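Local structure of o-succinylbenzoate synthase (Synechococcus elongatus, 2OZT) at residues L114-W124 with I150-P159. The protein catalyses the dehydration of 2-succinyl-6-hydroxy-2,4-cyclohexadiene-1-carboxylate to 2-succinylbenzoate, a metal-dependent step on the way to phylloquinone. Numbering follows the deposited sequence.
Sequences LGSGQAALEQW and ILKALLAALP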
loop_
_atom_site.group_PDB
_atom_site.type_symbol
_atom_site.label_atom_id
_atom_site.label_comp_id
_atom_site.label_asym_id
_atom_site.label_seq_id
_atom_site.Cartn_x
_atom_site.Cartn_y
_atom_site.Cartn_z
ATOM N N LEU A 114 -7.321 1.355 -13.731
ATOM C CA LEU A 114 -8.407 1.565 -14.678
ATOM C C LEU A 114 -9.644 2.028 -13.913
ATOM O O LEU A 114 -10.032 1.444 -12.890
ATOM C CB LEU A 114 -8.724 0.277 -15.422
ATOM C CG LEU A 114 -7.570 -0.386 -16.180
ATOM C CD1 LEU A 114 -7.989 -1.748 -16.742
ATOM C CD2 LEU A 114 -7.206 0.543 -17.331
ATOM N N GLY A 115 -10.213 3.122 -14.403
ATOM C CA GLY A 115 -11.341 3.722 -13.686
ATOM C C GLY A 115 -12.604 2.881 -13.790
ATOM O O GLY A 115 -12.732 2.023 -14.656
ATOM N N SER A 116 -13.535 3.150 -12.884
ATOM C CA SER A 116 -14.769 2.377 -12.874
ATOM C C SER A 116 -15.542 2.537 -14.165
ATOM O O SER A 116 -15.442 3.550 -14.871
ATOM C CB SER A 116 -15.654 2.778 -11.697
ATOM O OG SER A 116 -16.031 4.136 -11.784
ATOM N N GLY A 117 -16.339 1.537 -14.467
ATOM C CA GLY A 117 -17.175 1.580 -15.654
ATOM C C GLY A 117 -16.476 1.410 -16.967
ATOM O O GLY A 117 -15.366 0.876 -17.038
ATOM N N GLN A 118 -17.121 1.905 -18.016
ATOM C CA GLN A 118 -16.702 1.680 -19.371
ATOM C C GLN A 118 -15.347 2.320 -19.663
ATOM O O GLN A 118 -14.695 1.955 -20.656
ATOM C CB GLN A 118 -17.758 2.279 -20.305
ATOM C CG GLN A 118 -18.367 1.294 -21.223
ATOM C CD GLN A 118 -19.619 1.835 -21.892
ATOM O OE1 GLN A 118 -20.598 2.209 -21.226
ATOM N NE2 GLN A 118 -19.598 1.873 -23.212
ATOM N N ALA A 119 -14.940 3.236 -18.783
ATOM C CA ALA A 119 -13.619 3.925 -18.846
ATOM C C ALA A 119 -12.492 2.930 -18.996
ATOM O O ALA A 119 -11.486 3.192 -19.698
ATOM C CB ALA A 119 -13.386 4.749 -17.620
ATOM N N ALA A 120 -12.615 1.795 -18.321
ATOM C CA ALA A 120 -11.578 0.775 -18.375
ATOM C C ALA A 120 -11.198 0.415 -19.806
ATOM O O ALA A 120 -10.039 0.093 -20.077
ATOM C CB ALA A 120 -11.993 -0.456 -17.611
ATOM N N LEU A 121 -12.184 0.453 -20.719
ATOM C CA LEU A 121 -11.962 -0.034 -22.066
ATOM C C LEU A 121 -11.109 0.923 -22.908
ATOM O O LEU A 121 -10.625 0.525 -23.957
ATOM C CB LEU A 121 -13.316 -0.277 -22.759
ATOM C CG LEU A 121 -14.203 -1.304 -22.069
ATOM C CD1 LEU A 121 -15.534 -1.367 -22.865
ATOM C CD2 LEU A 121 -13.555 -2.660 -22.060
ATOM N N GLU A 122 -10.903 2.141 -22.410
ATOM C CA GLU A 122 -10.173 3.136 -23.195
ATOM C C GLU A 122 -8.924 3.582 -22.446
ATOM O O GLU A 122 -8.118 4.347 -22.990
ATOM C CB GLU A 122 -11.042 4.368 -23.521
ATOM C CG GLU A 122 -11.407 5.181 -22.267
ATOM C CD GLU A 122 -12.727 5.956 -22.342
ATOM O OE1 GLU A 122 -13.555 5.692 -23.245
ATOM O OE2 GLU A 122 -12.964 6.779 -21.437
ATOM N N GLN A 123 -8.741 3.093 -21.219
ATOM C CA GLN A 123 -7.641 3.588 -20.373
ATOM C C GLN A 123 -6.438 2.657 -20.257
ATOM O O GLN A 123 -5.415 3.065 -19.693
ATOM C CB GLN A 123 -8.118 3.883 -18.947
ATOM C CG GLN A 123 -9.026 5.106 -18.845
ATOM C CD GLN A 123 -9.468 5.386 -17.423
ATOM O OE1 GLN A 123 -9.128 4.658 -16.477
ATOM N NE2 GLN A 123 -10.262 6.451 -17.259
ATOM N N TRP A 124 -6.520 1.449 -20.763
ATOM C CA TRP A 124 -5.393 0.503 -20.593
ATOM C C TRP A 124 -4.307 0.707 -21.635
ATOM O O TRP A 124 -3.118 0.413 -21.373
ATOM C CB TRP A 124 -5.891 -0.963 -20.624
ATOM C CG TRP A 124 -6.532 -1.436 -21.913
ATOM C CD1 TRP A 124 -7.863 -1.506 -22.196
ATOM C CD2 TRP A 124 -5.840 -1.948 -23.055
ATOM N NE1 TRP A 124 -8.030 -2.038 -23.449
ATOM C CE2 TRP A 124 -6.802 -2.298 -24.010
ATOM C CE3 TRP A 124 -4.472 -2.115 -23.364
ATOM C CZ2 TRP A 124 -6.458 -2.828 -25.254
ATOM C CZ3 TRP A 124 -4.121 -2.623 -24.592
ATOM C CH2 TRP A 124 -5.120 -2.979 -25.533
ATOM N N ILE A 150 -18.777 -5.256 -19.277
ATOM C CA ILE A 150 -17.531 -4.504 -19.524
ATOM C C ILE A 150 -16.347 -5.453 -19.364
ATOM O O ILE A 150 -15.407 -5.454 -20.177
ATOM C CB ILE A 150 -17.405 -3.318 -18.596
ATOM C CG1 ILE A 150 -18.526 -2.305 -18.875
ATOM C CG2 ILE A 150 -16.030 -2.656 -18.787
ATOM C CD1 ILE A 150 -18.723 -1.330 -17.758
ATOM N N LEU A 151 -16.393 -6.272 -18.314
ATOM C CA LEU A 151 -15.274 -7.169 -18.052
ATOM C C LEU A 151 -15.034 -8.145 -19.211
ATOM O O LEU A 151 -13.898 -8.405 -19.623
ATOM C CB LEU A 151 -15.522 -7.942 -16.742
ATOM C CG LEU A 151 -14.366 -8.854 -16.317
ATOM C CD1 LEU A 151 -12.958 -8.185 -16.299
ATOM C CD2 LEU A 151 -14.633 -9.416 -14.943
ATOM N N LYS A 152 -16.134 -8.685 -19.747
ATOM C CA LYS A 152 -16.051 -9.561 -20.901
ATOM C C LYS A 152 -15.322 -8.857 -22.081
ATOM O O LYS A 152 -14.430 -9.446 -22.716
ATOM C CB LYS A 152 -17.472 -10.039 -21.293
ATOM C CG LYS A 152 -17.495 -10.962 -22.489
ATOM C CD LYS A 152 -18.892 -11.619 -22.590
ATOM C CE LYS A 152 -19.105 -12.294 -23.940
ATOM N NZ LYS A 152 -18.158 -13.416 -24.146
ATOM N N ALA A 153 -15.690 -7.611 -22.347
ATOM C CA ALA A 153 -15.063 -6.833 -23.426
ATOM C C ALA A 153 -13.591 -6.513 -23.100
ATOM O O ALA A 153 -12.722 -6.555 -23.983
ATOM C CB ALA A 153 -15.845 -5.557 -23.648
ATOM N N LEU A 154 -13.329 -6.196 -21.825
ATOM C CA LEU A 154 -11.963 -5.843 -21.400
ATOM C C LEU A 154 -11.051 -7.030 -21.541
ATOM O O LEU A 154 -9.910 -6.903 -22.039
ATOM C CB LEU A 154 -12.033 -5.313 -19.965
ATOM C CG LEU A 154 -10.688 -4.943 -19.328
ATOM C CD1 LEU A 154 -9.962 -3.810 -20.108
ATOM C CD2 LEU A 154 -10.904 -4.556 -17.865
ATOM N N LEU A 155 -11.524 -8.210 -21.129
ATOM C CA LEU A 155 -10.683 -9.388 -21.239
ATOM C C LEU A 155 -10.406 -9.762 -22.682
ATOM O O LEU A 155 -9.308 -10.222 -22.996
ATOM C CB LEU A 155 -11.301 -10.571 -20.521
ATOM C CG LEU A 155 -11.384 -10.498 -19.008
ATOM C CD1 LEU A 155 -12.212 -11.650 -18.498
ATOM C CD2 LEU A 155 -9.961 -10.528 -18.431
ATOM N N ALA A 156 -11.402 -9.565 -23.547
ATOM C CA ALA A 156 -11.197 -9.785 -24.984
ATOM C C ALA A 156 -10.210 -8.822 -25.626
ATOM O O ALA A 156 -9.466 -9.204 -26.544
ATOM C CB ALA A 156 -12.531 -9.731 -25.691
ATOM N N ALA A 157 -10.201 -7.573 -25.160
ATOM C CA ALA A 157 -9.348 -6.521 -25.711
ATOM C C ALA A 157 -7.893 -6.518 -25.203
ATOM O O ALA A 157 -6.991 -6.142 -25.930
ATOM C CB ALA A 157 -9.974 -5.192 -25.432
ATOM N N LEU A 158 -7.674 -6.905 -23.945
ATOM C CA LEU A 158 -6.313 -6.830 -23.382
ATOM C C LEU A 158 -5.366 -7.729 -24.151
ATOM O O LEU A 158 -5.730 -8.831 -24.553
ATOM C CB LEU A 158 -6.317 -7.219 -21.898
ATOM C CG LEU A 158 -6.900 -6.175 -20.941
ATOM C CD1 LEU A 158 -7.095 -6.813 -19.565
ATOM C CD2 LEU A 158 -5.934 -5.023 -20.811
ATOM N N PRO A 159 -4.127 -7.271 -24.382
ATOM C CA PRO A 159 -3.215 -8.118 -25.182
ATOM C C PRO A 159 -2.744 -9.356 -24.448
ATOM O O PRO A 159 -2.811 -9.424 -23.208
ATOM C CB PRO A 159 -2.002 -7.197 -25.431
ATOM C CG PRO A 159 -2.508 -5.798 -25.169
ATOM C CD PRO A 159 -3.503 -5.980 -24.030
#
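Trp-124 lays its indole against the C-terminal end of helix 144-157, where Leu-158 and Pro-159 leave the helical path. Leu-158 CD2 sits over one face of the five-membered ring in a CH-pi contact, 4.0 Å from its centroid and 21° off the normal. At the far end of the six-membered ring, Pro-159 meets it obliquely, CD lying 3.5 Å from CZ3 of Trp-124, while the carbonyl oxygen of Ala-157 approaches CZ2. With CG between its own backbone N and carbonyl carbon (chi1 63°), the indole reaches across to this turn, and Trp-124 CD1 comes to 3.8 Å from Leu-154 CD1. Were Trp-124 replaced by an alanine, Leu-158 CD2 and the Pro-159 ring would probably lose their aromatic partner, and a gap is likely to open at this end of the contact.

One turn back, Leu-121 points its CD2 branch at the backbone of the opposing helix, 3.6 Å from Leu-154 N, and touches the CB atoms of Ala-153 and Leu-154. Its CG packs on Ile-150 CG2, and the CD1 of Ile-150 reaches to 3.6 Å from Gln-118 N, against the peptide joining Gly-117 to Gln-118. With the CG of Leu-154 anti to the backbone N, its CD2 reaches both Ala-120 CB and Leu-114 CD1. No hydrogen bond crosses this apolar seam; within 114-124, Gln-123 OE1 accepts from Gly-115 N at 2.8 Å.

The short helical segments run nearly parallel, 24° apart with axes 9.9 Å from each other, as neighbouring outer helices of the enolase-superfamily barrel domain do. Beneath them, on strand 134-138, Phe-135 packs on Leu-114 and Trp-124, and Trp-137 on Ala-120 and Ile-150; Leu-154 also rests on Leu-164 of strand 163-167.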